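Local coordinates for concanavalin A-like lectin protein kinase family protein (PDB 6CTH) that probably transfers phosphate from ATP to protein hydroxyl groups as a plant kinase domain, held here with an oxindole inhibitor in its pocket, at residues I43-V48 and E86-Y91; Y59-K64 and L162-D167. One frame throughout, in Å; residues are numbered along the deposited sequence.

Contact 1: residues I43-V48 and E86-Y91. With FE7 (N-{(3Z)-2-oxo-3-[phenyl({4-[(piperidin-1-yl)methyl]phenyl}amino)methylidene]-2,3-dihydro-1H-indol-5-yl}ethanesulfonamide), chain B.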
loop_
_atom_site.group_PDB
_atom_site.type_symbol
_atom_site.label_atom_id
_atom_site.label_comp_id
_atom_site.label_asym_id
_atom_site.label_seq_id
_atom_site.Cartn_x
_atom_site.Cartn_y
_atom_site.Cartn_z
ATOM N N ILE A 43 -14.737 11.929 10.758
ATOM C CA ILE A 43 -14.101 10.625 10.861
ATOM C C ILE A 43 -14.359 9.846 9.561
ATOM O O ILE A 43 -15.169 10.303 8.739
ATOM C CB ILE A 43 -14.619 9.810 12.054
ATOM C CG1 ILE A 43 -16.136 9.656 12.034
ATOM C CG2 ILE A 43 -14.140 10.444 13.374
ATOM C CD1 ILE A 43 -16.719 8.808 13.142
ATOM N N ALA A 44 -13.727 8.687 9.415
ATOM C CA ALA A 44 -13.984 7.792 8.277
ATOM C C ALA A 44 -14.509 6.479 8.831
ATOM O O ALA A 44 -13.878 5.872 9.706
ATOM C CB ALA A 44 -12.720 7.572 7.480
ATOM N N VAL A 45 -15.674 6.046 8.358
ATOM C CA VAL A 45 -16.337 4.873 8.892
ATOM C C VAL A 45 -16.388 3.856 7.759
ATOM O O VAL A 45 -16.989 4.140 6.723
ATOM C CB VAL A 45 -17.755 5.197 9.347
ATOM C CG1 VAL A 45 -18.478 3.963 9.884
ATOM C CG2 VAL A 45 -17.732 6.315 10.398
ATOM N N LYS A 46 -15.782 2.697 7.976
ATOM C CA LYS A 46 -15.880 1.570 7.059
ATOM C C LYS A 46 -16.984 0.620 7.496
ATOM O O LYS A 46 -16.949 0.066 8.599
ATOM C CB LYS A 46 -14.543 0.851 6.991
ATOM C CG LYS A 46 -14.544 -0.314 6.006
ATOM C CD LYS A 46 -13.149 -0.822 5.728
ATOM C CE LYS A 46 -13.155 -1.812 4.569
ATOM N NZ LYS A 46 -11.762 -2.115 4.204
ATOM N N LYS A 47 -17.981 0.453 6.620
ATOM C CA LYS A 47 -19.068 -0.464 6.811
ATOM C C LYS A 47 -18.743 -1.775 6.106
ATOM O O LYS A 47 -18.625 -1.814 4.872
ATOM C CB LYS A 47 -20.335 0.141 6.227
ATOM C CG LYS A 47 -21.574 -0.698 6.467
ATOM C CD LYS A 47 -22.793 0.118 6.096
ATOM C CE LYS A 47 -24.067 -0.639 6.443
ATOM N NZ LYS A 47 -24.324 -1.785 5.525
ATOM N N VAL A 48 -18.594 -2.837 6.880
ATOM C CA VAL A 48 -18.164 -4.106 6.345
ATOM C C VAL A 48 -19.270 -4.770 5.554
ATOM O O VAL A 48 -20.453 -4.696 5.889
ATOM C CB VAL A 48 -17.651 -5.025 7.452
ATOM C CG1 VAL A 48 -17.397 -6.442 6.971
ATOM C CG2 VAL A 48 -16.393 -4.406 8.067
ATOM N N GLU A 86 -24.186 -6.118 12.033
ATOM C CA GLU A 86 -23.341 -5.088 11.421
ATOM C C GLU A 86 -21.936 -4.959 12.081
ATOM O O GLU A 86 -21.789 -4.838 13.294
ATOM C CB GLU A 86 -24.044 -3.719 11.438
ATOM C CG GLU A 86 -25.363 -3.635 10.650
ATOM C CD GLU A 86 -25.205 -3.025 9.268
ATOM O OE1 GLU A 86 -26.136 -2.322 8.812
ATOM O OE2 GLU A 86 -24.159 -3.264 8.615
ATOM N N LEU A 87 -20.926 -4.989 11.239
ATOM C CA LEU A 87 -19.517 -4.862 11.653
ATOM C C LEU A 87 -18.986 -3.577 11.018
ATOM O O LEU A 87 -19.219 -3.348 9.816
ATOM C CB LEU A 87 -18.711 -6.034 11.152
ATOM C CG LEU A 87 -19.130 -7.473 11.432
ATOM C CD1 LEU A 87 -18.401 -8.431 10.510
ATOM C CD2 LEU A 87 -18.884 -7.846 12.862
ATOM N N MET A 88 -18.329 -2.733 11.817
ATOM C CA MET A 88 -17.774 -1.455 11.347
ATOM C C MET A 88 -16.487 -1.029 12.020
ATOM O O MET A 88 -16.274 -1.375 13.182
ATOM C CB MET A 88 -18.782 -0.355 11.529
ATOM C CG MET A 88 -19.985 -0.678 10.656
ATOM S SD MET A 88 -20.949 0.743 10.464
ATOM C CE MET A 88 -21.920 0.467 11.920
ATOM N N LEU A 89 -15.677 -0.252 11.288
ATOM C CA LEU A 89 -14.352 0.175 11.721
ATOM C C LEU A 89 -14.219 1.686 11.498
ATOM O O LEU A 89 -14.667 2.232 10.466
ATOM C CB LEU A 89 -13.263 -0.563 10.954
ATOM C CG LEU A 89 -13.257 -2.089 11.057
ATOM C CD1 LEU A 89 -12.583 -2.720 9.831
ATOM C CD2 LEU A 89 -12.592 -2.493 12.370
ATOM N N VAL A 90 -13.631 2.374 12.470
ATOM C CA VAL A 90 -13.593 3.833 12.449
ATOM C C VAL A 90 -12.168 4.323 12.485
ATOM O O VAL A 90 -11.384 3.842 13.306
ATOM C CB VAL A 90 -14.348 4.423 13.682
ATOM C CG1 VAL A 90 -14.458 5.936 13.545
ATOM C CG2 VAL A 90 -15.721 3.814 13.793
ATOM N N TYR A 91 -11.839 5.297 11.640
ATOM C CA TYR A 91 -10.492 5.834 11.477
ATOM C C TYR A 91 -10.543 7.352 11.378
ATOM O O TYR A 91 -11.632 7.929 11.191
ATOM C CB TYR A 91 -9.881 5.319 10.173
ATOM C CG TYR A 91 -9.973 3.841 9.917
ATOM C CD1 TYR A 91 -11.063 3.293 9.275
ATOM C CD2 TYR A 91 -8.910 2.999 10.245
ATOM C CE1 TYR A 91 -11.098 1.945 8.952
ATOM C CE2 TYR A 91 -8.964 1.662 9.973
ATOM C CZ TYR A 91 -10.040 1.123 9.344
ATOM O OH TYR A 91 -10.069 -0.213 9.033
HETATM C C4 FE7 B . -9.781 5.966 4.592
HETATM C C14 FE7 B . -10.833 4.809 -0.350
HETATM C C5 FE7 B . -9.507 6.160 5.958
HETATM C C6 FE7 B . -9.169 5.107 6.789
HETATM C C11 FE7 B . -10.592 6.723 1.652
HETATM C C7 FE7 B . -9.071 3.837 6.249
HETATM C C8 FE7 B . -9.975 8.227 5.162
HETATM C C9 FE7 B . -10.104 7.269 4.034
HETATM C C10 FE7 B . -10.422 7.682 2.758
HETATM C C12 FE7 B . -11.653 5.825 1.655
HETATM C C13 FE7 B . -11.767 4.874 0.659
HETATM N N1 FE7 B . -9.625 7.507 6.253
HETATM N N2 FE7 B . -10.482 8.998 2.514
HETATM C C3 FE7 B . -9.659 4.682 4.061
HETATM N N3 FE7 B . -13.154 12.801 -1.942
HETATM O O2 FE7 B . -10.155 9.439 5.133
HETATM C C2 FE7 B . -9.273 3.627 4.889
HETATM N N FE7 B . -8.987 2.327 4.380
HETATM S S FE7 B . -9.031 1.763 2.862
HETATM O O FE7 B . -9.844 2.627 2.068
HETATM O O1 FE7 B . -9.350 0.373 2.942
HETATM C C1 FE7 B . -7.328 1.979 2.467
HETATM C C FE7 B . -6.523 1.504 3.651
HETATM C C16 FE7 B . -9.661 6.654 0.625
HETATM C C15 FE7 B . -9.782 5.699 -0.367
HETATM C C17 FE7 B . -10.842 9.777 1.392
HETATM C C22 FE7 B . -11.309 9.210 0.215
HETATM C C21 FE7 B . -11.608 10.011 -0.872
HETATM C C20 FE7 B . -11.446 11.386 -0.813
HETATM C C19 FE7 B . -10.975 11.943 0.364
HETATM C C18 FE7 B . -10.678 11.153 1.459
HETATM C C23 FE7 B . -11.790 12.259 -1.996
HETATM C C28 FE7 B . -13.386 13.755 -3.026
HETATM C C27 FE7 B . -14.752 14.392 -2.921
HETATM C C26 FE7 B . -15.843 13.342 -2.906
HETATM C C25 FE7 B . -15.552 12.275 -1.870
HETATM C C24 FE7 B . -14.151 11.732 -2.030
HETATM O O HOH W 1 -21.747 -4.677 8.475
#
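Y91 and A44 close one end of an antiparallel ladder: A44 N donates to Y91 O, and Y91 N returns the bond to A44 O. K46 and L89 form the next hydrogen-bonded pair, and V48 N adds a fifth bond to L87 O. Y91 loses the most surface here. Its ring carries C7 of the oxindole inhibitor FE7 on one face, 3.6 Å above the plane and displaced toward the rim. With CG beside its own N (chi1 -49°), that face turns to the inhibitor and the edge to K46 CB, 4.1 Å from Y91 CE1, while the hydroxyl reaches on to E62. Beyond CG the extended chain of K46 leads away, NZ ending 3.7 Å from FE7 O1 and forming a cation-pi contact with F28. A44 CB presses on FE7 N1 at 3.3 Å. V48 packs across L87, CB to CB at 4.0 Å; V48 CB lies 3.3 Å from L87 O, and CG2 also faces this oxygen, which accepts from V48 N. A water bonds to V48 O, L87 N and E86 OE2, and that same OE2 meets K47 NZ in a long, weak salt bridge of 3.4 Å. The pattern is that of the protein kinase N-lobe sheet: the strand bearing the Ala-Val-Lys motif lies against the one running into the hinge, with Y91 in the gatekeeper position of the nucleotide pocket.

Contact 2: residues Y59-K64 and L162-D167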
loop_
_atom_site.group_PDB
_atom_site.type_symbol
_atom_site.label_atom_id
_atom_site.label_comp_id
_atom_site.label_asym_id
_atom_site.label_seq_id
_atom_site.Cartn_x
_atom_site.Cartn_y
_atom_site.Cartn_z
ATOM N N TYR A 59 -12.684 -8.273 8.757
ATOM C CA TYR A 59 -12.926 -7.451 9.935
ATOM C C TYR A 59 -12.162 -7.992 11.145
ATOM O O TYR A 59 -11.466 -7.241 11.849
ATOM C CB TYR A 59 -14.446 -7.399 10.256
ATOM C CG TYR A 59 -14.773 -6.772 11.566
ATOM C CD1 TYR A 59 -14.966 -5.392 11.678
ATOM C CD2 TYR A 59 -14.815 -7.532 12.724
ATOM C CE1 TYR A 59 -15.227 -4.802 12.920
ATOM C CE2 TYR A 59 -15.096 -6.963 13.956
ATOM C CZ TYR A 59 -15.297 -5.603 14.046
ATOM O OH TYR A 59 -15.544 -5.064 15.268
ATOM N N ALA A 60 -12.252 -9.299 11.379
ATOM C CA ALA A 60 -11.648 -9.900 12.588
ATOM C C ALA A 60 -10.116 -9.797 12.586
ATOM O O ALA A 60 -9.485 -9.428 13.616
ATOM C CB ALA A 60 -12.074 -11.348 12.715
ATOM N N SER A 61 -9.539 -10.098 11.422
ATOM C CA SER A 61 -8.135 -9.891 11.165
ATOM C C SER A 61 -7.746 -8.419 11.367
ATOM O O SER A 61 -6.724 -8.141 12.005
ATOM C CB SER A 61 -7.750 -10.368 9.746
ATOM O OG SER A 61 -6.404 -9.982 9.475
ATOM N N GLU A 62 -8.507 -7.480 10.820
ATOM C CA GLU A 62 -8.147 -6.084 10.964
ATOM C C GLU A 62 -8.102 -5.697 12.437
ATOM O O GLU A 62 -7.094 -5.122 12.882
ATOM C CB GLU A 62 -9.053 -5.159 10.172
ATOM C CG GLU A 62 -8.895 -3.643 10.425
ATOM C CD GLU A 62 -8.114 -2.874 9.368
ATOM O OE1 GLU A 62 -7.661 -3.451 8.379
ATOM O OE2 GLU A 62 -7.989 -1.639 9.503
ATOM N N VAL A 63 -9.157 -6.003 13.203
ATOM C CA VAL A 63 -9.171 -5.596 14.630
ATOM C C VAL A 63 -8.016 -6.191 15.418
ATOM O O VAL A 63 -7.371 -5.486 16.241
ATOM C CB VAL A 63 -10.497 -5.938 15.316
ATOM C CG1 VAL A 63 -10.424 -5.664 16.819
ATOM C CG2 VAL A 63 -11.572 -5.106 14.695
ATOM N N LYS A 64 -7.768 -7.478 15.181
ATOM C CA LYS A 64 -6.730 -8.231 15.891
ATOM C C LYS A 64 -5.365 -7.620 15.654
ATOM O O LYS A 64 -4.607 -7.386 16.599
ATOM C CB LYS A 64 -6.706 -9.683 15.409
ATOM C CG LYS A 64 -5.733 -10.564 16.199
ATOM C CD LYS A 64 -5.406 -11.830 15.426
ATOM C CE LYS A 64 -4.483 -12.705 16.250
ATOM N NZ LYS A 64 -4.246 -14.003 15.577
ATOM N N LEU A 162 -6.082 -8.971 5.299
ATOM C CA LEU A 162 -5.338 -10.180 4.944
ATOM C C LEU A 162 -4.066 -10.382 5.789
ATOM O O LEU A 162 -3.330 -11.363 5.590
ATOM C CB LEU A 162 -4.967 -10.156 3.457
ATOM C CG LEU A 162 -6.108 -10.323 2.473
ATOM C CD1 LEU A 162 -5.569 -10.259 1.067
ATOM C CD2 LEU A 162 -6.796 -11.647 2.756
ATOM N N ALA A 163 -3.783 -9.459 6.717
ATOM C CA ALA A 163 -2.531 -9.497 7.457
ATOM C C ALA A 163 -2.510 -10.649 8.450
ATOM O O ALA A 163 -3.561 -11.035 8.983
ATOM C CB ALA A 163 -2.320 -8.170 8.187
ATOM N N ARG A 164 -1.329 -11.193 8.694
ATOM C CA ARG A 164 -1.207 -12.296 9.620
ATOM C C ARG A 164 -0.009 -12.189 10.545
ATOM O O ARG A 164 1.040 -11.696 10.158
ATOM C CB ARG A 164 -1.096 -13.612 8.846
ATOM C CG ARG A 164 -2.276 -13.915 7.946
ATOM C CD ARG A 164 -3.496 -14.303 8.759
ATOM N NE ARG A 164 -4.617 -14.670 7.906
ATOM C CZ ARG A 164 -5.529 -13.815 7.464
ATOM N NH1 ARG A 164 -5.461 -12.539 7.792
ATOM N NH2 ARG A 164 -6.513 -14.241 6.691
ATOM N N LEU A 165 -0.188 -12.641 11.779
ATOM C CA LEU A 165 0.919 -12.730 12.727
ATOM C C LEU A 165 1.715 -13.992 12.531
ATOM O O LEU A 165 1.136 -15.043 12.290
ATOM C CB LEU A 165 0.362 -12.754 14.158
ATOM C CG LEU A 165 -0.193 -11.441 14.648
ATOM C CD1 LEU A 165 -0.910 -11.664 15.972
ATOM C CD2 LEU A 165 0.900 -10.401 14.859
ATOM N N VAL A 166 3.032 -13.918 12.618
ATOM C CA VAL A 166 3.867 -15.111 12.515
ATOM C C VAL A 166 4.205 -15.589 13.944
ATOM O O VAL A 166 5.094 -15.032 14.582
ATOM C CB VAL A 166 5.136 -14.811 11.695
ATOM C CG1 VAL A 166 5.984 -16.056 11.451
ATOM C CG2 VAL A 166 4.762 -14.164 10.375
ATOM N N ASP A 167 3.439 -16.579 14.421
ATOM C CA ASP A 167 3.732 -17.445 15.594
ATOM C C ASP A 167 3.546 -16.731 16.925
ATOM O O ASP A 167 2.498 -16.867 17.569
ATOM C CB ASP A 167 5.143 -18.092 15.507
ATOM C CG ASP A 167 5.252 -19.436 16.283
ATOM O OD1 ASP A 167 4.319 -20.278 16.214
ATOM O OD2 ASP A 167 6.290 -19.662 16.953
HETATM O O HOH W 2 -3.005 -13.654 12.565
#
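The guanidinium group of R164 lies close to S61, whose OG comes at it obliquely, 3.2 Å from NH1 and at too poor an angle for a hydrogen bond. Nearly in the guanidinium plane sits A163 O, which accepts from R164 NH1 at 2.7 Å with an N-H...O angle of 155°; seen from the acceptor, however, the donor stands well above the carbonyl plane. The ring of Y59, the other flat group, has V63 CG2 over one face, a packing internal to helix 54-66. The arginine folds back to reach its place: its CB starts away from the helix, but a bend at chi2 (-72°) returns the guanidinium to the neighbouring carbonyl. S61 OG also lies 3.1 Å from A163 O, yet its main bond is to F160 O, with a weak one to G161 O. These contacts join the kinase helix C, here 54-66, to the Asp-Phe-Gly motif and the start of the activation segment; E62 of the same helix is held by F160 N and by the Y91 hydroxyl. Further along, the extended chain of K64 crosses L165, CE lying 3.7 Å from CD1. Beside this van der Waals touch a water accepts from both K64 NZ and L165 N, bridging helix and strand. L165 also touches I65, R68 and H135, while strand 164-166 pairs with strand 136-138 through backbone bonds of R164 with L138 and V166 with C136.

Overall arrangement
From the N terminus the chain runs through strand 41-48, then helix 54-66, and turns back by strands 77-83 and 86-92, where contact 1 closes its loop. Contact 2 closes a longer one, from the helix through those same two strands, the hinge, helices 99-103 and 112-132 and the catalytic loop to strand 164-166. The loops cross, since 59-64 falls between 43-48 and 86-91, while 86-91 falls between 59-64 and 162-167. Contact 1 joins two central strands of the N-lobe sheet, whereas contact 2 ties the helix to the activation segment. Their centres are about 17 Å apart, yet, beyond the Y91-E62 bond, L89 CD2 packs 3.5 Å from Y59 CE1.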